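Local coordinates for protein enoyl-CoA hydratase (Bacillus halodurans, PDB 3LKE) that probably hydrates the double bond of enoyl-CoA thioesters, as characterised enoyl-CoA hydratases of the crotonase family do, at residues I73-Q78 and T245-R250; P101-A106 and P210-T215. All blocks are in the same frame, centred on the assembly; numbering follows the deposited sequence.

Contact 1 (I73-Q78 and T245-R250); sequences ICASDQ and TEIKKR
Ala75 and Lys248 meet where two short helices come closest, 5.2 Å from Ala75 CA to Lys248 CA. The methyl CB of Ala75 points at the opposite backbone and comes to rest 3.9 Å from Lys248 CA, with Lys248 CB hardly farther away. Ile247 adds a looser apolar touch: its branch CG2 stands 4.3 Å from Ala75 CB, while the end of the side chain leads away from the contact; Ile247 also packs on Ile143. Lys248 then reaches on past the alanine methyl. With CG anti to the backbone N (chi1 180°) and the next two torsions also extended, its chain runs out straight and bends at the last torsion, which brings NZ to 2.6 Å from Ser76 OG. That hydroxyl is already engaged, being hydrogen-bonded to the carbonyl O of Leu72 one turn back in its own helix; chi1 of -53° holds it beside its backbone N. The ammonium group also has a long, weak ion pair with Glu252.

On the side of helix 245-253 turned from 73-78, Arg250 NE donates to Glu246 OE2 at 2.7 Å, a salt bridge between residues one helical turn apart that uses the anti lone pair of the carboxylate. The guanidinium of Arg250 is further held by Lys140 O and by Glu206 O of the second subunit. Phe242, in the loop that leads to the C-terminal helix, packs on Cys74 and Ala75. This is plain packing in the crotonase-like chain, beside a subunit interface: the C-terminal helix lies between the end of helix 68-76 and Tyr208 of the second subunit, which packs against Glu246, Ile247 and Arg250.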
loop_
_atom_site.group_PDB
_atom_site.type_symbol
_atom_site.label_atom_id
_atom_site.label_comp_id
_atom_site.label_asym_id
_atom_site.label_seq_id
_atom_site.Cartn_x
_atom_site.Cartn_y
_atom_site.Cartn_z
ATOM N N ILE A 73 30.745 8.138 18.798
ATOM C CA ILE A 73 30.838 9.297 19.678
ATOM C C ILE A 73 29.530 9.514 20.441
ATOM O O ILE A 73 29.532 9.692 21.660
ATOM C CB ILE A 73 31.235 10.565 18.898
ATOM C CG1 ILE A 73 32.711 10.482 18.491
ATOM C CG2 ILE A 73 30.975 11.817 19.730
ATOM C CD1 ILE A 73 33.110 11.459 17.411
ATOM N N CYS A 74 28.412 9.481 19.725
ATOM C CA CYS A 74 27.101 9.613 20.356
ATOM C C CYS A 74 26.810 8.517 21.378
ATOM O O CYS A 74 26.145 8.764 22.381
ATOM C CB CYS A 74 25.993 9.643 19.303
ATOM S SG CYS A 74 25.946 11.155 18.332
ATOM N N ALA A 75 27.289 7.302 21.124
ATOM C CA ALA A 75 27.089 6.218 22.078
ATOM C C ALA A 75 27.946 6.440 23.318
ATOM O O ALA A 75 27.607 5.977 24.404
ATOM C CB ALA A 75 27.419 4.875 21.447
ATOM N N SER A 76 29.055 7.154 23.142
ATOM C CA SER A 76 30.008 7.399 24.226
ATOM C C SER A 76 29.670 8.655 25.023
ATOM O O SER A 76 30.219 8.874 26.102
ATOM C CB SER A 76 31.432 7.528 23.664
ATOM O OG SER A 76 31.772 6.413 22.857
ATOM N N ASP A 77 28.783 9.485 24.484
ATOM C CA ASP A 77 28.423 10.744 25.131
ATOM C C ASP A 77 27.828 10.504 26.514
ATOM O O ASP A 77 27.215 9.463 26.765
ATOM C CB ASP A 77 27.422 11.530 24.277
ATOM C CG ASP A 77 28.093 12.426 23.251
ATOM O OD1 ASP A 77 27.412 12.818 22.280
ATOM O OD2 ASP A 77 29.291 12.743 23.416
ATOM N N GLN A 78 28.005 11.478 27.404
ATOM C CA GLN A 78 27.417 11.418 28.736
ATOM C C GLN A 78 25.914 11.699 28.685
ATOM O O GLN A 78 25.124 11.018 29.345
ATOM C CB GLN A 78 28.104 12.417 29.670
ATOM C CG GLN A 78 29.577 12.124 29.950
ATOM C CD GLN A 78 29.775 10.858 30.766
ATOM O OE1 GLN A 78 29.953 9.768 30.215
ATOM N NE2 GLN A 78 29.745 10.996 32.088
ATOM N N THR A 245 24.567 -0.369 26.639
ATOM C CA THR A 245 25.976 -0.662 26.384
ATOM C C THR A 245 26.225 -1.513 25.136
ATOM O O THR A 245 27.307 -1.453 24.551
ATOM C CB THR A 245 26.649 -1.342 27.598
ATOM O OG1 THR A 245 26.064 -2.630 27.817
ATOM C CG2 THR A 245 26.480 -0.489 28.839
ATOM N N GLU A 246 25.230 -2.295 24.727
ATOM C CA GLU A 246 25.377 -3.153 23.552
ATOM C C GLU A 246 25.667 -2.345 22.281
ATOM O O GLU A 246 26.414 -2.791 21.407
ATOM C CB GLU A 246 24.122 -4.008 23.344
ATOM C CG GLU A 246 24.177 -4.913 22.119
ATOM C CD GLU A 246 25.171 -6.052 22.267
ATOM O OE1 GLU A 246 25.584 -6.344 23.407
ATOM O OE2 GLU A 246 25.534 -6.664 21.242
ATOM N N ILE A 247 25.059 -1.166 22.185
ATOM C CA ILE A 247 25.191 -0.327 20.998
ATOM C C ILE A 247 26.612 0.236 20.924
ATOM O O ILE A 247 27.253 0.202 19.869
ATOM C CB ILE A 247 24.144 0.813 20.990
ATOM C CG1 ILE A 247 22.772 0.312 20.499
ATOM C CG2 ILE A 247 24.589 1.945 20.084
ATOM C CD1 ILE A 247 22.174 -0.845 21.281
ATOM N N LYS A 248 27.113 0.736 22.049
ATOM C CA LYS A 248 28.502 1.206 22.099
ATOM C C LYS A 248 29.435 0.062 21.711
ATOM O O LYS A 248 30.326 0.229 20.879
ATOM C CB LYS A 248 28.843 1.717 23.503
ATOM C CG LYS A 248 30.267 2.225 23.679
ATOM C CD LYS A 248 30.472 2.713 25.112
ATOM C CE LYS A 248 31.879 3.236 25.347
ATOM N NZ LYS A 248 32.156 4.468 24.557
ATOM N N LYS A 249 29.217 -1.103 22.312
ATOM C CA LYS A 249 30.038 -2.275 22.036
ATOM C C LYS A 249 30.012 -2.619 20.552
ATOM O O LYS A 249 31.051 -2.909 19.955
ATOM C CB LYS A 249 29.566 -3.472 22.867
ATOM C CG LYS A 249 30.383 -4.734 22.663
ATOM C CD LYS A 249 29.688 -5.941 23.270
ATOM C CE LYS A 249 30.632 -7.130 23.354
ATOM N NZ LYS A 249 31.362 -7.351 22.076
ATOM N N ARG A 250 28.824 -2.582 19.955
ATOM C CA ARG A 250 28.682 -2.957 18.554
ATOM C C ARG A 250 29.361 -1.947 17.637
ATOM O O ARG A 250 30.109 -2.322 16.736
ATOM C CB ARG A 250 27.206 -3.133 18.178
ATOM C CG ARG A 250 26.650 -4.482 18.591
ATOM C CD ARG A 250 25.146 -4.622 18.327
ATOM N NE ARG A 250 24.659 -5.898 18.847
ATOM C CZ ARG A 250 24.119 -6.868 18.113
ATOM N NH1 ARG A 250 23.949 -6.724 16.808
ATOM N NH2 ARG A 250 23.735 -7.990 18.700
#

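Contact 2 (P101-A106 and P210-T215); sequences PKVTVA and PAIAAT
Pro101 and Val103, at the entry to a central strand of the crotonase fold's mixed beta-sheet, pack against Ile212 and Ala213 of helix 209-220. Apolar contact dominates. CB of the Pro101 ring meets Ala213 CB at 3.9 Å, a plain methylene-to-methyl touch at the point where the two backbones are nearest. Deeper in, CG2 of Val103 faces CG2 of Ile212 at 4.0 Å, and the two side chains cross at about a right angle. Ile212 presents this methyl because CG2 lies anti to its backbone N, with CG1 beside that N (chi1 -73°). Tyr200 and Val204 of helix 190-205 also pack on Val103.

One backbone oxygen is touched by carbon across the interface: Pro101 O lies 3.8 Å from Ile212 CG2 and equally far from Ala213 CA, and no hydrogen bond joins the two segments. A hydrogen bond between these elements comes one residue beyond 210-215, where Lys216 donates through NZ to Lys102 O. Val103 meanwhile pairs through its backbone with His50 and Ile52, at the neighbouring strand 51-56.

Within the helix, Thr215 doubles the grip on one carbonyl. Its backbone N makes the regular helical bond to Ala211 O, and its OG1 donates to the same oxygen at 2.8 Å from the opposite face of the carbonyl plane, 36° out of it.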
loop_
_atom_site.group_PDB
_atom_site.type_symbol
_atom_site.label_atom_id
_atom_site.label_comp_id
_atom_site.label_asym_id
_atom_site.label_seq_id
_atom_site.Cartn_x
_atom_site.Cartn_y
_atom_site.Cartn_z
ATOM N N PRO A 101 6.827 21.760 -2.197
ATOM C CA PRO A 101 5.861 21.990 -3.282
ATOM C C PRO A 101 6.469 21.796 -4.675
ATOM O O PRO A 101 5.743 21.717 -5.675
ATOM C CB PRO A 101 5.472 23.457 -3.087
ATOM C CG PRO A 101 6.711 24.082 -2.498
ATOM C CD PRO A 101 7.292 23.022 -1.584
ATOM N N LYS A 102 7.799 21.709 -4.737
ATOM C CA LYS A 102 8.508 21.541 -5.998
ATOM C C LYS A 102 8.670 20.066 -6.300
ATOM O O LYS A 102 8.628 19.236 -5.386
ATOM C CB LYS A 102 9.907 22.172 -5.908
ATOM C CG LYS A 102 9.921 23.522 -5.222
ATOM C CD LYS A 102 9.076 24.511 -5.994
ATOM C CE LYS A 102 9.120 25.896 -5.356
ATOM N NZ LYS A 102 8.385 26.882 -6.199
ATOM N N VAL A 103 8.857 19.728 -7.570
ATOM C CA VAL A 103 9.174 18.349 -7.909
ATOM C C VAL A 103 10.575 18.068 -7.380
ATOM O O VAL A 103 11.521 18.806 -7.674
ATOM C CB VAL A 103 9.135 18.073 -9.418
ATOM C CG1 VAL A 103 9.612 16.664 -9.690
ATOM C CG2 VAL A 103 7.726 18.303 -9.985
ATOM N N THR A 104 10.713 16.997 -6.610
ATOM C CA THR A 104 11.986 16.682 -5.971
ATOM C C THR A 104 12.599 15.405 -6.559
ATOM O O THR A 104 11.932 14.376 -6.681
ATOM C CB THR A 104 11.809 16.547 -4.444
ATOM O OG1 THR A 104 10.794 15.568 -4.178
ATOM C CG2 THR A 104 11.390 17.873 -3.854
ATOM N N VAL A 105 13.870 15.485 -6.951
ATOM C CA VAL A 105 14.548 14.356 -7.564
ATOM C C VAL A 105 15.918 14.164 -6.921
ATOM O O VAL A 105 16.666 15.128 -6.770
ATOM C CB VAL A 105 14.752 14.603 -9.076
ATOM C CG1 VAL A 105 15.432 13.407 -9.736
ATOM C CG2 VAL A 105 13.421 14.916 -9.741
ATOM N N ALA A 106 16.247 12.924 -6.559
ATOM C CA ALA A 106 17.578 12.603 -6.052
ATOM C C ALA A 106 18.359 11.815 -7.090
ATOM O O ALA A 106 17.853 10.862 -7.675
ATOM C CB ALA A 106 17.479 11.822 -4.736
ATOM N N PRO A 210 1.694 26.232 -9.466
ATOM C CA PRO A 210 0.652 26.083 -8.440
ATOM C C PRO A 210 -0.134 24.776 -8.578
ATOM O O PRO A 210 -0.566 24.252 -7.556
ATOM C CB PRO A 210 -0.256 27.293 -8.684
ATOM C CG PRO A 210 0.684 28.331 -9.304
ATOM C CD PRO A 210 1.571 27.511 -10.198
ATOM N N ALA A 211 -0.315 24.276 -9.795
ATOM C CA ALA A 211 -1.055 23.027 -9.997
ATOM C C ALA A 211 -0.213 21.858 -9.520
ATOM O O ALA A 211 -0.718 20.902 -8.942
ATOM C CB ALA A 211 -1.445 22.841 -11.465
ATOM N N ILE A 212 1.086 21.940 -9.765
ATOM C CA ILE A 212 2.010 20.922 -9.283
ATOM C C ILE A 212 1.992 20.851 -7.756
ATOM O O ILE A 212 1.963 19.762 -7.177
ATOM C CB ILE A 212 3.443 21.188 -9.810
ATOM C CG1 ILE A 212 3.508 20.836 -11.303
ATOM C CG2 ILE A 212 4.467 20.401 -8.990
ATOM C CD1 ILE A 212 4.670 21.473 -12.051
ATOM N N ALA A 213 1.997 22.016 -7.107
ATOM C CA ALA A 213 1.949 22.087 -5.657
ATOM C C ALA A 213 0.627 21.530 -5.124
ATOM O O ALA A 213 0.629 20.788 -4.155
ATOM C CB ALA A 213 2.128 23.511 -5.179
ATOM N N ALA A 214 -0.483 21.923 -5.748
ATOM C CA ALA A 214 -1.809 21.431 -5.352
ATOM C C ALA A 214 -1.877 19.918 -5.493
ATOM O O ALA A 214 -2.455 19.226 -4.644
ATOM C CB ALA A 214 -2.898 22.073 -6.210
ATOM N N THR A 215 -1.297 19.419 -6.576
ATOM C CA THR A 215 -1.307 17.988 -6.877
ATOM C C THR A 215 -0.557 17.216 -5.797
ATOM O O THR A 215 -1.043 16.209 -5.279
ATOM C CB THR A 215 -0.698 17.708 -8.266
ATOM O OG1 THR A 215 -1.527 18.286 -9.279
ATOM C CG2 THR A 215 -0.582 16.203 -8.524
#

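Overall arrangement
Neither contact is wholly core or wholly surface: each has four touching residues, of which contact 1 buries one and contact 2 buries two. They share no helix or strand and lie on opposite sides of the chain's centre, about 40 Å apart between centres. Contact 1 pairs two helices at the periphery, and charged or polar ends extend beyond its small apolar middle. Contact 2 sets the start of an interior strand of the central sheet against a helix, through apolar carbons and one backbone oxygen. Both second segments also meet neighbouring copies, 245-250 the second subunit and 210-215 the third, the latter through residues other than those that touch 101-106.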